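Local coordinates for phosphate-binding protein (Unidentified prokaryotic organism, PDB 3W9V), which binds phosphate and serves in its transport, as a secreted DING protein of the PstS family, at residues A[195-200]-A[205-210]; A[95-100]-A[121-126]; A[186-189]-A[193-196]; A[170-173]-A[178-181]; A[109-114]-A[125-130]. The protein carries 1 engineered substitution. One frame throughout, in Å; residues are numbered along the deposited sequence.

Contact 1: A[195-200]-A[205-210]; sequences MAALND and EGRITY
R207 sends CG anti to its carbonyl carbon (chi1 -75°) and then runs extended to NE, so its guanidinium reaches the backbone of A197. L198 has CG anti to the backbone N (chi1 -171°), which lays CD1 over one face of the R207-I208 peptide, 3.5 Å from R207 O. R207 NH1 donates a hydrogen bond to A197 O at 2.8 Å. That oxygen lies nearly in the guanidinium plane, but NH1 comes from above the carbonyl plane. D200 N grips the same oxygen from the opposite face. D200 OD2 is 4.6 Å from R207 NH1 and well out of the guanidinium plane. A water bridges them, donating a hydrogen bond to D200 OD2 and accepting one from R207 NH1. D200 OD1 is bound to T202. Q136 takes the NE bond of R207, so two sides of the guanidinium are fixed. Helix 190-199 thus packs on strand 207-208, the end strand of the three-stranded parallel sheet, with V138 of neighbouring strand 136-140 touching A197 and R207.

Contact 2: A[95-100]-A[121-126]; sequences IPFRKA and ADWSGI
K99 lies across one face of the W123 indole, and F97 meets the far corner of the same ring system. Both touches are close. F97 CD1 comes 3.6 Å from W123 CH2. The two rings are tilted at 50°, neither stacked nor edge-to-face. F97 CG sits between the backbone N and the carbonyl carbon (chi1 62°), the crowded position, and this sets the CB-CG-CD1 side of the phenylalanine against W123 CH2. K99 bends at its CB-CG bond (chi2 65°) and runs along the indole. K99 CG stands over the five-membered ring in a CH-pi contact, 3.7 Å from the ring centroid and close to its normal. CB is nearer the six-membered part, 3.8 Å from W123 CZ2, while CD and CE run on toward CD1. F97 and W123 are buried, whereas K99 is partly exposed, and its amine end is the more open side. The ammonium passes beyond the ring to bind S132 O. W123 NE1 donates to G206 O, which probably fixes the rotation of the indole. D122 OD2 accepts from S124 N at 2.9 Å, an Asx turn that leads into the 3-10 segment 123-125. The contact joins the loop after strand 83-92 to the loop after helix 109-117. F97 and W123 both rest on I208 of strand 207-208, and I126 reaches back to helix 109-117.

Contact 3: A[186-189]-A[193-196]; sequences VAAT and GVMA
A188 CB lies over one face of the G193-V194 peptide, 3.5 Å from G193 O and 3.7 Å from V194 N. There is no ring here, and this peptide is the flat group that the strand's methyl covers. The arrangement is the start of a beta-alpha-beta crossover. Strand 186-188 leads into helix 190-199, which leads on to the parallel strand 207-208, with strand 136-140 between the two in the sheet. V194 CG2 is the neighbour of the methyl, 3.8 Å from A188 CB. It stands beside the backbone N, anti to the carbonyl carbon, which turns it to the strand. V194 also touches V138 and R140 of strand 136-140. The packing here is therefore methyl on backbone and methyl on methyl. G193 fits because it has no side chain: a CB at this position would clash with T189 O. Instead the glycine CA makes a CA-H...O contact, with G193 CA 3.2 Å from T189 O and an angle of 136° at the hydrogen.

Contact 4: A[170-173]-A[178-181]; sequences TFAN and GLTP
L179 reaches from its loop into the angle between A172 and F171. Its CB points toward segment 170-173. Next along, L179 CG sits beside the carbonyl oxygen and CA of A172, 3.9 Å from A172 CA. The side chain then forks. L179 CD1 takes the A172 side, 3.6 Å from A172 CB. CD2 takes the phenylalanine, with L179 CD2 3.8 Å from F171 CE2, and the two side chains cross at a slant. CG is placed anti to the carbonyl carbon (chi1 -69°), which sends both branches across. A glycine here is likely to open a gap beside the F171 ring and leave the A172 methyl without its partner. Behind the apolar contact a water joins the backbones, donating a hydrogen bond to A172 O and accepting one from L179 N, each at 2.9 Å. F171 also packs on T147 and T151 of helix 145-157. The chemistry implies that the 3-10 segment 171-173 and the later part of the same loop are held by apolar packing and a water bridge, without a direct hydrogen bond.

Contact 5: A[109-114]-A[125-130]; sequences VKELCG and GITGAG
E111 OE2 accepts the backbone N-H of T127 at 3.0 Å. The bond is nearly straight, with an angle of 169° at the hydrogen, but the donor stands above the carboxylate plane, 43° out of it. The other oxygen, OE1, forms a salt bridge with K234. K234 NZ also bonds T127 OG1, so the one amine binds both residues. The acid is buried, and its charge is probably offset by this lysine. E111 places CG anti to the carbonyl carbon (chi1 -76°) and extends beyond it, which carries the carboxylate out from the helix to the loop. I126 crosses this arm at a slant. Its CD1 is 4.0 Å from E111 CB, and its CG2 is 3.8 Å from E111 OE1. A leucine in place of the glutamate would probably leave K234 without its charged mate and the T127 N-H without its acceptor. The residue held by the glutamate is the second of a type II beta turn from I126 to A129. G128 takes the positive phi of its third position. Helix 109-117 is thereby joined to the loop before strand 136-140, and through K234 to strand 231-237. On its other sides the helix packs by V109 and L112 on F153 of helix 145-157, and the C113-C158 disulfide ties it to the chain just past that helix.

All five contacts lie within the range of the PBP superfamily domain. Along the chain, contacts 2 and 5 come first and end on the same segment, sharing G125 and I126. Contact 4 follows, then contact 3, then contact 1. Contacts 1 and 3 both use helix 190-199 and reach the same three-stranded parallel sheet; their centres are about 8 Å apart. Contact 2 joins contact 1 through probable backbone hydrogen bonds of R98 to G206 and R207. Contact 4 touches contact 1 where F171 meets Y210. Contacts 3 and 5 are farthest apart, with centres about 23 Å apart. Contact 2 also touches contacts 3 and 5, so all five connect through contacts 1 and 2.

Contact 1: A[195-200]-A[205-210]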
loop_
_atom_site.group_PDB
_atom_site.type_symbol
_atom_site.label_atom_id
_atom_site.label_comp_id
_atom_site.label_asym_id
_atom_site.label_seq_id
_atom_site.Cartn_x
_atom_site.Cartn_y
_atom_site.Cartn_z
ATOM N N MET A 195 -5.175 -7.034 -12.841
ATOM C CA MET A 195 -4.662 -6.554 -14.124
ATOM C C MET A 195 -4.984 -7.508 -15.274
ATOM O O MET A 195 -5.264 -7.068 -16.390
ATOM C CB MET A 195 -3.161 -6.261 -14.069
ATOM C CG MET A 195 -2.806 -4.997 -13.289
ATOM S SD MET A 195 -3.686 -3.501 -13.811
ATOM C CE MET A 195 -3.078 -3.291 -15.483
ATOM N N ALA A 196 -4.963 -8.811 -15.003
ATOM C CA ALA A 196 -5.315 -9.789 -16.031
ATOM C C ALA A 196 -6.778 -9.621 -16.456
ATOM O O ALA A 196 -7.109 -9.709 -17.645
ATOM C CB ALA A 196 -5.049 -11.209 -15.541
ATOM N N ALA A 197 -7.652 -9.360 -15.489
ATOM C CA ALA A 197 -9.054 -9.102 -15.792
ATOM C C ALA A 197 -9.212 -7.795 -16.566
ATOM O O ALA A 197 -9.970 -7.724 -17.535
ATOM C CB ALA A 197 -9.881 -9.067 -14.514
ATOM N N LEU A 198 -8.488 -6.761 -16.143
ATOM C CA LEU A 198 -8.555 -5.471 -16.813
ATOM C C LEU A 198 -8.136 -5.599 -18.277
ATOM O O LEU A 198 -8.747 -5.000 -19.168
ATOM C CB LEU A 198 -7.647 -4.467 -16.109
ATOM C CG LEU A 198 -7.793 -3.025 -16.593
ATOM C CD1 LEU A 198 -9.077 -2.410 -16.059
ATOM C CD2 LEU A 198 -6.593 -2.194 -16.197
ATOM N N ASN A 199 -7.095 -6.393 -18.514
ATOM C CA ASN A 199 -6.504 -6.543 -19.843
ATOM C C ASN A 199 -7.115 -7.648 -20.707
ATOM O O ASN A 199 -6.694 -7.849 -21.846
ATOM C CB ASN A 199 -4.995 -6.769 -19.723
ATOM C CG ASN A 199 -4.245 -5.507 -19.352
ATOM O OD1 ASN A 199 -4.615 -4.408 -19.766
ATOM N ND2 ASN A 199 -3.180 -5.657 -18.574
ATOM N N ASP A 200 -8.099 -8.357 -20.166
ATOM C CA ASP A 200 -8.740 -9.473 -20.862
ATOM C C ASP A 200 -9.438 -9.002 -22.134
ATOM O O ASP A 200 -10.437 -8.291 -22.067
ATOM C CB ASP A 200 -9.759 -10.128 -19.929
ATOM C CG ASP A 200 -10.300 -11.443 -20.464
ATOM O OD1 ASP A 200 -10.015 -11.800 -21.626
ATOM O OD2 ASP A 200 -11.026 -12.121 -19.711
ATOM N N GLU A 205 -14.541 -3.827 -24.157
ATOM C CA GLU A 205 -13.827 -2.747 -23.490
ATOM C C GLU A 205 -14.718 -2.072 -22.459
ATOM O O GLU A 205 -15.944 -2.181 -22.515
ATOM C CB GLU A 205 -13.372 -1.691 -24.496
ATOM C CG GLU A 205 -12.242 -2.107 -25.411
ATOM C CD GLU A 205 -11.688 -0.935 -26.195
ATOM O OE1 GLU A 205 -12.261 0.174 -26.094
ATOM O OE2 GLU A 205 -10.678 -1.122 -26.909
ATOM N N GLY A 206 -14.092 -1.369 -21.522
ATOM C CA GLY A 206 -14.826 -0.564 -20.569
ATOM C C GLY A 206 -14.387 -0.721 -19.130
ATOM O O GLY A 206 -14.835 0.039 -18.272
ATOM N N ARG A 207 -13.514 -1.687 -18.861
ATOM C CA ARG A 207 -13.102 -1.954 -17.489
ATOM C C ARG A 207 -12.186 -0.882 -16.912
ATOM O O ARG A 207 -11.407 -0.251 -17.633
ATOM C CB ARG A 207 -12.472 -3.345 -17.360
ATOM C CG ARG A 207 -13.509 -4.447 -17.413
ATOM C CD ARG A 207 -12.906 -5.839 -17.409
ATOM N NE ARG A 207 -13.972 -6.838 -17.357
ATOM C CZ ARG A 207 -13.783 -8.149 -17.254
ATOM N NH1 ARG A 207 -12.558 -8.646 -17.188
ATOM N NH2 ARG A 207 -14.831 -8.963 -17.207
ATOM N N ILE A 208 -12.292 -0.699 -15.599
ATOM C CA ILE A 208 -11.497 0.270 -14.858
ATOM C C ILE A 208 -11.235 -0.309 -13.468
ATOM O O ILE A 208 -12.033 -1.103 -12.963
ATOM C CB ILE A 208 -12.228 1.641 -14.772
ATOM C CG1 ILE A 208 -11.323 2.723 -14.179
ATOM C CG2 ILE A 208 -13.526 1.527 -13.978
ATOM C CD1 ILE A 208 -11.818 4.131 -14.454
ATOM N N THR A 209 -10.116 0.064 -12.857
ATOM C CA THR A 209 -9.789 -0.427 -11.525
ATOM C C THR A 209 -8.867 0.542 -10.784
ATOM O O THR A 209 -8.530 1.616 -11.294
ATOM C CB THR A 209 -9.162 -1.843 -11.590
ATOM O OG1 THR A 209 -9.151 -2.440 -10.289
ATOM C CG2 THR A 209 -7.739 -1.795 -12.130
ATOM N N TYR A 210 -8.491 0.154 -9.566
ATOM C CA TYR A 210 -7.505 0.852 -8.748
ATOM C C TYR A 210 -6.320 -0.110 -8.584
ATOM O O TYR A 210 -6.514 -1.331 -8.520
ATOM C CB TYR A 210 -8.117 1.261 -7.394
ATOM C CG TYR A 210 -8.686 0.101 -6.608
ATOM C CD1 TYR A 210 -7.933 -0.531 -5.626
ATOM C CD2 TYR A 210 -9.974 -0.372 -6.852
ATOM C CE1 TYR A 210 -8.441 -1.602 -4.907
ATOM C CE2 TYR A 210 -10.492 -1.445 -6.142
ATOM C CZ TYR A 210 -9.726 -2.054 -5.167
ATOM O OH TYR A 210 -10.254 -3.126 -4.476
HETATM O O HOH W 1 -11.656 -11.455 -17.195
#

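Contact 2: A[95-100]-A[121-126]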
loop_
_atom_site.group_PDB
_atom_site.type_symbol
_atom_site.label_atom_id
_atom_site.label_comp_id
_atom_site.label_asym_id
_atom_site.label_seq_id
_atom_site.Cartn_x
_atom_site.Cartn_y
_atom_site.Cartn_z
ATOM N N ILE A 95 -5.167 4.441 -11.499
ATOM C CA ILE A 95 -6.482 4.089 -12.018
ATOM C C ILE A 95 -6.348 3.691 -13.497
ATOM O O ILE A 95 -6.655 4.475 -14.400
ATOM C CB ILE A 95 -7.482 5.265 -11.857
ATOM C CG1 ILE A 95 -7.487 5.796 -10.415
ATOM C CG2 ILE A 95 -8.879 4.859 -12.287
ATOM C CD1 ILE A 95 -8.048 4.840 -9.374
ATOM N N PRO A 96 -5.852 2.473 -13.756
ATOM C CA PRO A 96 -5.744 1.997 -15.137
ATOM C C PRO A 96 -7.112 1.563 -15.650
ATOM O O PRO A 96 -7.988 1.175 -14.867
ATOM C CB PRO A 96 -4.809 0.791 -15.013
ATOM C CG PRO A 96 -5.086 0.262 -13.642
ATOM C CD PRO A 96 -5.356 1.480 -12.786
ATOM N N PHE A 97 -7.287 1.626 -16.966
ATOM C CA PHE A 97 -8.567 1.301 -17.573
ATOM C C PHE A 97 -8.352 0.820 -19.001
ATOM O O PHE A 97 -7.328 1.120 -19.627
ATOM C CB PHE A 97 -9.494 2.528 -17.569
ATOM C CG PHE A 97 -8.960 3.680 -18.366
ATOM C CD1 PHE A 97 -9.255 3.798 -19.716
ATOM C CD2 PHE A 97 -8.144 4.631 -17.777
ATOM C CE1 PHE A 97 -8.739 4.838 -20.462
ATOM C CE2 PHE A 97 -7.628 5.681 -18.524
ATOM C CZ PHE A 97 -7.929 5.776 -19.869
ATOM N N ARG A 98 -9.330 0.081 -19.513
ATOM C CA ARG A 98 -9.301 -0.378 -20.897
ATOM C C ARG A 98 -10.457 0.225 -21.684
ATOM O O ARG A 98 -11.574 -0.282 -21.652
ATOM C CB ARG A 98 -9.351 -1.903 -20.969
ATOM C CG ARG A 98 -9.297 -2.423 -22.395
ATOM C CD ARG A 98 -9.250 -3.938 -22.463
ATOM N NE ARG A 98 -9.401 -4.396 -23.844
ATOM C CZ ARG A 98 -10.423 -5.120 -24.290
ATOM N NH1 ARG A 98 -11.386 -5.503 -23.467
ATOM N NH2 ARG A 98 -10.472 -5.475 -25.567
ATOM N N LYS A 99 -10.182 1.324 -22.377
ATOM C CA LYS A 99 -11.204 2.018 -23.156
ATOM C C LYS A 99 -10.502 2.889 -24.183
ATOM O O LYS A 99 -9.826 3.857 -23.830
ATOM C CB LYS A 99 -12.101 2.872 -22.252
ATOM C CG LYS A 99 -13.305 3.502 -22.958
ATOM C CD LYS A 99 -14.295 2.462 -23.466
ATOM C CE LYS A 99 -15.480 3.132 -24.156
ATOM N NZ LYS A 99 -16.410 2.136 -24.760
ATOM N N ALA A 100 -10.657 2.537 -25.456
ATOM C CA ALA A 100 -9.952 3.227 -26.529
ATOM C C ALA A 100 -10.432 4.662 -26.698
ATOM O O ALA A 100 -11.593 4.974 -26.443
ATOM C CB ALA A 100 -10.093 2.459 -27.840
ATOM N N ALA A 121 -22.243 5.246 -14.736
ATOM C CA ALA A 121 -22.193 3.901 -15.299
ATOM C C ALA A 121 -21.751 3.879 -16.761
ATOM O O ALA A 121 -21.547 2.810 -17.333
ATOM C CB ALA A 121 -23.546 3.218 -15.147
ATOM N N ASP A 122 -21.609 5.057 -17.357
ATOM C CA ASP A 122 -21.216 5.171 -18.755
ATOM C C ASP A 122 -20.040 6.128 -18.903
ATOM O O ASP A 122 -19.974 7.155 -18.226
ATOM C CB ASP A 122 -22.395 5.656 -19.607
ATOM C CG ASP A 122 -22.174 5.431 -21.091
ATOM O OD1 ASP A 122 -22.650 4.399 -21.610
ATOM O OD2 ASP A 122 -21.519 6.276 -21.738
ATOM N N TRP A 123 -19.113 5.781 -19.791
ATOM C CA TRP A 123 -17.932 6.595 -20.051
ATOM C C TRP A 123 -18.264 8.018 -20.505
ATOM O O TRP A 123 -17.443 8.925 -20.364
ATOM C CB TRP A 123 -17.021 5.903 -21.072
ATOM C CG TRP A 123 -16.164 4.838 -20.460
ATOM C CD1 TRP A 123 -16.428 3.500 -20.404
ATOM C CD2 TRP A 123 -14.906 5.029 -19.804
ATOM N NE1 TRP A 123 -15.406 2.844 -19.755
ATOM C CE2 TRP A 123 -14.462 3.762 -19.374
ATOM C CE3 TRP A 123 -14.114 6.148 -19.537
ATOM C CZ2 TRP A 123 -13.255 3.583 -18.699
ATOM C CZ3 TRP A 123 -12.918 5.969 -18.864
ATOM C CH2 TRP A 123 -12.503 4.697 -18.453
ATOM N N SER A 124 -19.469 8.220 -21.035
ATOM C CA SER A 124 -19.885 9.550 -21.484
ATOM C C SER A 124 -20.016 10.537 -20.321
ATOM O O SER A 124 -20.058 11.752 -20.531
ATOM C CB SER A 124 -21.199 9.476 -22.268
ATOM O OG SER A 124 -22.234 8.915 -21.480
ATOM N N GLY A 125 -20.078 10.010 -19.101
ATOM C CA GLY A 125 -20.149 10.830 -17.906
ATOM C C GLY A 125 -18.808 11.367 -17.432
ATOM O O GLY A 125 -18.737 12.046 -16.406
ATOM N N ILE A 126 -17.743 11.063 -18.166
ATOM C CA ILE A 126 -16.423 11.595 -17.852
ATOM C C ILE A 126 -16.119 12.724 -18.822
ATOM O O ILE A 126 -15.849 12.483 -19.996
ATOM C CB ILE A 126 -15.328 10.517 -17.962
ATOM C CG1 ILE A 126 -15.720 9.274 -17.160
ATOM C CG2 ILE A 126 -13.984 11.072 -17.505
ATOM C CD1 ILE A 126 -15.941 9.534 -15.693
#

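Contact 3: A[186-189]-A[193-196]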
loop_
_atom_site.group_PDB
_atom_site.type_symbol
_atom_site.label_atom_id
_atom_site.label_comp_id
_atom_site.label_asym_id
_atom_site.label_seq_id
_atom_site.Cartn_x
_atom_site.Cartn_y
_atom_site.Cartn_z
ATOM N N VAL A 186 -16.546 -6.906 -11.371
ATOM C CA VAL A 186 -15.780 -8.150 -11.392
ATOM C C VAL A 186 -14.754 -8.181 -10.264
ATOM O O VAL A 186 -13.971 -7.245 -10.117
ATOM C CB VAL A 186 -15.025 -8.293 -12.734
ATOM C CG1 VAL A 186 -14.101 -9.509 -12.721
ATOM C CG2 VAL A 186 -16.012 -8.364 -13.893
ATOM N N ALA A 187 -14.753 -9.259 -9.484
ATOM C CA ALA A 187 -13.746 -9.472 -8.442
ATOM C C ALA A 187 -12.609 -10.345 -8.959
ATOM O O ALA A 187 -12.848 -11.337 -9.652
ATOM C CB ALA A 187 -14.374 -10.126 -7.233
ATOM N N ALA A 188 -11.375 -9.991 -8.606
ATOM C CA ALA A 188 -10.220 -10.820 -8.936
ATOM C C ALA A 188 -9.234 -10.821 -7.776
ATOM O O ALA A 188 -9.281 -9.954 -6.906
ATOM C CB ALA A 188 -9.551 -10.324 -10.214
ATOM N N THR A 189 -8.332 -11.799 -7.776
ATOM C CA THR A 189 -7.401 -11.997 -6.668
ATOM C C THR A 189 -5.986 -11.540 -7.038
ATOM O O THR A 189 -5.458 -11.896 -8.091
ATOM C CB THR A 189 -7.410 -13.482 -6.193
ATOM O OG1 THR A 189 -8.672 -13.784 -5.581
ATOM C CG2 THR A 189 -6.297 -13.761 -5.189
ATOM N N GLY A 193 -4.031 -10.599 -10.705
ATOM C CA GLY A 193 -5.328 -11.090 -11.136
ATOM C C GLY A 193 -6.239 -9.968 -11.604
ATOM O O GLY A 193 -6.948 -10.110 -12.603
ATOM N N VAL A 194 -6.213 -8.843 -10.896
ATOM C CA VAL A 194 -6.988 -7.692 -11.320
ATOM C C VAL A 194 -6.488 -7.149 -12.663
ATOM O O VAL A 194 -7.293 -6.865 -13.548
ATOM C CB VAL A 194 -7.035 -6.604 -10.239
ATOM C CG1 VAL A 194 -7.592 -5.314 -10.812
ATOM C CG2 VAL A 194 -7.897 -7.069 -9.075
ATOM N N MET A 195 -5.175 -7.034 -12.841
ATOM C CA MET A 195 -4.662 -6.554 -14.124
ATOM C C MET A 195 -4.984 -7.508 -15.274
ATOM O O MET A 195 -5.264 -7.068 -16.390
ATOM C CB MET A 195 -3.161 -6.261 -14.069
ATOM C CG MET A 195 -2.806 -4.997 -13.289
ATOM S SD MET A 195 -3.686 -3.501 -13.811
ATOM C CE MET A 195 -3.078 -3.291 -15.483
ATOM N N ALA A 196 -4.963 -8.811 -15.003
ATOM C CA ALA A 196 -5.315 -9.789 -16.031
ATOM C C ALA A 196 -6.778 -9.621 -16.456
ATOM O O ALA A 196 -7.109 -9.709 -17.645
ATOM C CB ALA A 196 -5.049 -11.209 -15.541
#

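Contact 4: A[170-173]-A[178-181]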
loop_
_atom_site.group_PDB
_atom_site.type_symbol
_atom_site.label_atom_id
_atom_site.label_comp_id
_atom_site.label_asym_id
_atom_site.label_seq_id
_atom_site.Cartn_x
_atom_site.Cartn_y
_atom_site.Cartn_z
ATOM N N THR A 170 -11.724 -4.944 2.247
ATOM C CA THR A 170 -12.599 -5.693 1.351
ATOM C C THR A 170 -13.507 -4.728 0.598
ATOM O O THR A 170 -14.470 -4.198 1.155
ATOM C CB THR A 170 -13.418 -6.729 2.129
ATOM O OG1 THR A 170 -14.024 -6.111 3.269
ATOM C CG2 THR A 170 -12.499 -7.792 2.621
ATOM N N PHE A 171 -13.199 -4.492 -0.671
ATOM C CA PHE A 171 -13.901 -3.469 -1.439
ATOM C C PHE A 171 -15.410 -3.674 -1.458
ATOM O O PHE A 171 -16.179 -2.709 -1.391
ATOM C CB PHE A 171 -13.371 -3.352 -2.874
ATOM C CG PHE A 171 -13.978 -2.198 -3.616
ATOM C CD1 PHE A 171 -13.539 -0.904 -3.378
ATOM C CD2 PHE A 171 -15.030 -2.394 -4.499
ATOM C CE1 PHE A 171 -14.124 0.178 -4.027
ATOM C CE2 PHE A 171 -15.615 -1.319 -5.154
ATOM C CZ PHE A 171 -15.160 -0.032 -4.919
ATOM N N ALA A 172 -15.832 -4.934 -1.527
ATOM C CA ALA A 172 -17.257 -5.257 -1.565
ATOM C C ALA A 172 -18.016 -4.794 -0.319
ATOM O O ALA A 172 -19.242 -4.722 -0.339
ATOM C CB ALA A 172 -17.458 -6.741 -1.768
ATOM N N ASN A 173 -17.297 -4.510 0.762
ATOM C CA ASN A 173 -17.885 -4.024 2.007
ATOM C C ASN A 173 -17.775 -2.516 2.191
ATOM O O ASN A 173 -18.202 -2.002 3.221
ATOM C CB ASN A 173 -17.207 -4.675 3.217
ATOM C CG ASN A 173 -17.455 -6.164 3.314
ATOM O OD1 ASN A 173 -18.475 -6.682 2.860
ATOM N ND2 ASN A 173 -16.518 -6.864 3.941
ATOM N N GLY A 178 -23.700 -0.946 -0.797
ATOM C CA GLY A 178 -23.212 -2.185 -1.375
ATOM C C GLY A 178 -22.776 -2.040 -2.818
ATOM O O GLY A 178 -22.777 -0.933 -3.369
ATOM N N LEU A 179 -22.407 -3.166 -3.429
ATOM C CA LEU A 179 -21.982 -3.198 -4.825
ATOM C C LEU A 179 -23.153 -3.277 -5.790
ATOM O O LEU A 179 -22.972 -3.163 -6.997
ATOM C CB LEU A 179 -21.076 -4.399 -5.078
ATOM C CG LEU A 179 -19.680 -4.420 -4.463
ATOM C CD1 LEU A 179 -19.022 -5.732 -4.842
ATOM C CD2 LEU A 179 -18.839 -3.247 -4.947
ATOM N N THR A 180 -24.349 -3.497 -5.257
ATOM C CA THR A 180 -25.544 -3.617 -6.093
ATOM C C THR A 180 -25.734 -2.484 -7.118
ATOM O O THR A 180 -26.103 -2.757 -8.260
ATOM C CB THR A 180 -26.819 -3.800 -5.236
ATOM O OG1 THR A 180 -26.613 -4.870 -4.304
ATOM C CG2 THR A 180 -28.017 -4.120 -6.113
ATOM N N PRO A 181 -25.460 -1.217 -6.734
ATOM C CA PRO A 181 -25.607 -0.149 -7.731
ATOM C C PRO A 181 -24.715 -0.333 -8.957
ATOM O O PRO A 181 -25.020 0.225 -10.010
ATOM C CB PRO A 181 -25.185 1.104 -6.961
ATOM C CG PRO A 181 -25.504 0.795 -5.558
ATOM C CD PRO A 181 -25.188 -0.662 -5.395
HETATM O O HOH W 2 -21.701 -5.384 -1.635
#

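Contact 5: A[109-114]-A[125-130]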
loop_
_atom_site.group_PDB
_atom_site.type_symbol
_atom_site.label_atom_id
_atom_site.label_comp_id
_atom_site.label_asym_id
_atom_site.label_seq_id
_atom_site.Cartn_x
_atom_site.Cartn_y
_atom_site.Cartn_z
ATOM N N VAL A 109 -12.152 14.330 -8.943
ATOM C CA VAL A 109 -12.425 13.478 -7.797
ATOM C C VAL A 109 -13.912 13.107 -7.745
ATOM O O VAL A 109 -14.258 11.962 -7.453
ATOM C CB VAL A 109 -11.945 14.125 -6.486
ATOM C CG1 VAL A 109 -12.403 13.316 -5.281
ATOM C CG2 VAL A 109 -10.425 14.250 -6.494
ATOM N N LYS A 110 -14.786 14.058 -8.066
ATOM C CA LYS A 110 -16.225 13.784 -8.091
ATOM C C LYS A 110 -16.574 12.673 -9.094
ATOM O O LYS A 110 -17.384 11.794 -8.801
ATOM C CB LYS A 110 -17.007 15.067 -8.396
ATOM C CG LYS A 110 -18.525 14.890 -8.505
ATOM C CD LYS A 110 -19.135 14.356 -7.220
ATOM C CE LYS A 110 -20.656 14.336 -7.297
ATOM N NZ LYS A 110 -21.246 13.631 -6.125
ATOM N N GLU A 111 -15.951 12.709 -10.272
ATOM C CA GLU A 111 -16.151 11.659 -11.272
ATOM C C GLU A 111 -15.626 10.306 -10.798
ATOM O O GLU A 111 -16.289 9.286 -10.975
ATOM C CB GLU A 111 -15.515 12.043 -12.612
ATOM C CG GLU A 111 -16.329 13.068 -13.390
ATOM C CD GLU A 111 -15.569 13.695 -14.539
ATOM O OE1 GLU A 111 -14.342 13.483 -14.650
ATOM O OE2 GLU A 111 -16.218 14.414 -15.333
ATOM N N LEU A 112 -14.426 10.300 -10.214
ATOM C CA LEU A 112 -13.850 9.081 -9.644
ATOM C C LEU A 112 -14.828 8.459 -8.659
ATOM O O LEU A 112 -15.115 7.262 -8.715
ATOM C CB LEU A 112 -12.533 9.384 -8.921
ATOM C CG LEU A 112 -11.907 8.203 -8.165
ATOM C CD1 LEU A 112 -11.186 7.253 -9.117
ATOM C CD2 LEU A 112 -10.970 8.680 -7.063
ATOM N N CYS A 113 -15.342 9.290 -7.760
ATOM C CA CYS A 113 -16.305 8.843 -6.762
ATOM C C CYS A 113 -17.553 8.230 -7.400
ATOM O O CYS A 113 -18.044 7.196 -6.949
ATOM C CB CYS A 113 -16.673 10.013 -5.848
ATOM S SG CYS A 113 -15.260 10.594 -4.857
ATOM N N GLY A 114 -18.055 8.863 -8.457
ATOM C CA GLY A 114 -19.216 8.351 -9.163
ATOM C C GLY A 114 -18.973 7.048 -9.900
ATOM O O GLY A 114 -19.861 6.196 -9.968
ATOM N N GLY A 125 -20.078 10.010 -19.101
ATOM C CA GLY A 125 -20.149 10.830 -17.906
ATOM C C GLY A 125 -18.808 11.367 -17.432
ATOM O O GLY A 125 -18.737 12.046 -16.406
ATOM N N ILE A 126 -17.743 11.063 -18.166
ATOM C CA ILE A 126 -16.423 11.595 -17.852
ATOM C C ILE A 126 -16.119 12.724 -18.822
ATOM O O ILE A 126 -15.849 12.483 -19.996
ATOM C CB ILE A 126 -15.328 10.517 -17.962
ATOM C CG1 ILE A 126 -15.720 9.274 -17.160
ATOM C CG2 ILE A 126 -13.984 11.072 -17.505
ATOM C CD1 ILE A 126 -15.941 9.534 -15.693
ATOM N N THR A 127 -16.180 13.956 -18.332
ATOM C CA THR A 127 -16.040 15.108 -19.214
ATOM C C THR A 127 -14.669 15.131 -19.878
ATOM O O THR A 127 -13.647 14.873 -19.233
ATOM C CB THR A 127 -16.295 16.440 -18.477
ATOM O OG1 THR A 127 -15.312 16.625 -17.452
ATOM C CG2 THR A 127 -17.684 16.454 -17.856
ATOM N N GLY A 128 -14.663 15.399 -21.181
ATOM C CA GLY A 128 -13.433 15.551 -21.936
ATOM C C GLY A 128 -12.787 14.268 -22.428
ATOM O O GLY A 128 -11.834 14.315 -23.202
ATOM N N ALA A 129 -13.302 13.121 -21.995
ATOM C CA ALA A 129 -12.646 11.846 -22.294
ATOM C C ALA A 129 -12.940 11.319 -23.697
ATOM O O ALA A 129 -12.238 10.435 -24.187
ATOM C CB ALA A 129 -12.998 10.798 -21.241
ATOM N N GLY A 130 -13.977 11.852 -24.336
ATOM C CA GLY A 130 -14.319 11.444 -25.688
ATOM C C GLY A 130 -14.632 9.965 -25.801
ATOM O O GLY A 130 -14.355 9.334 -26.824
#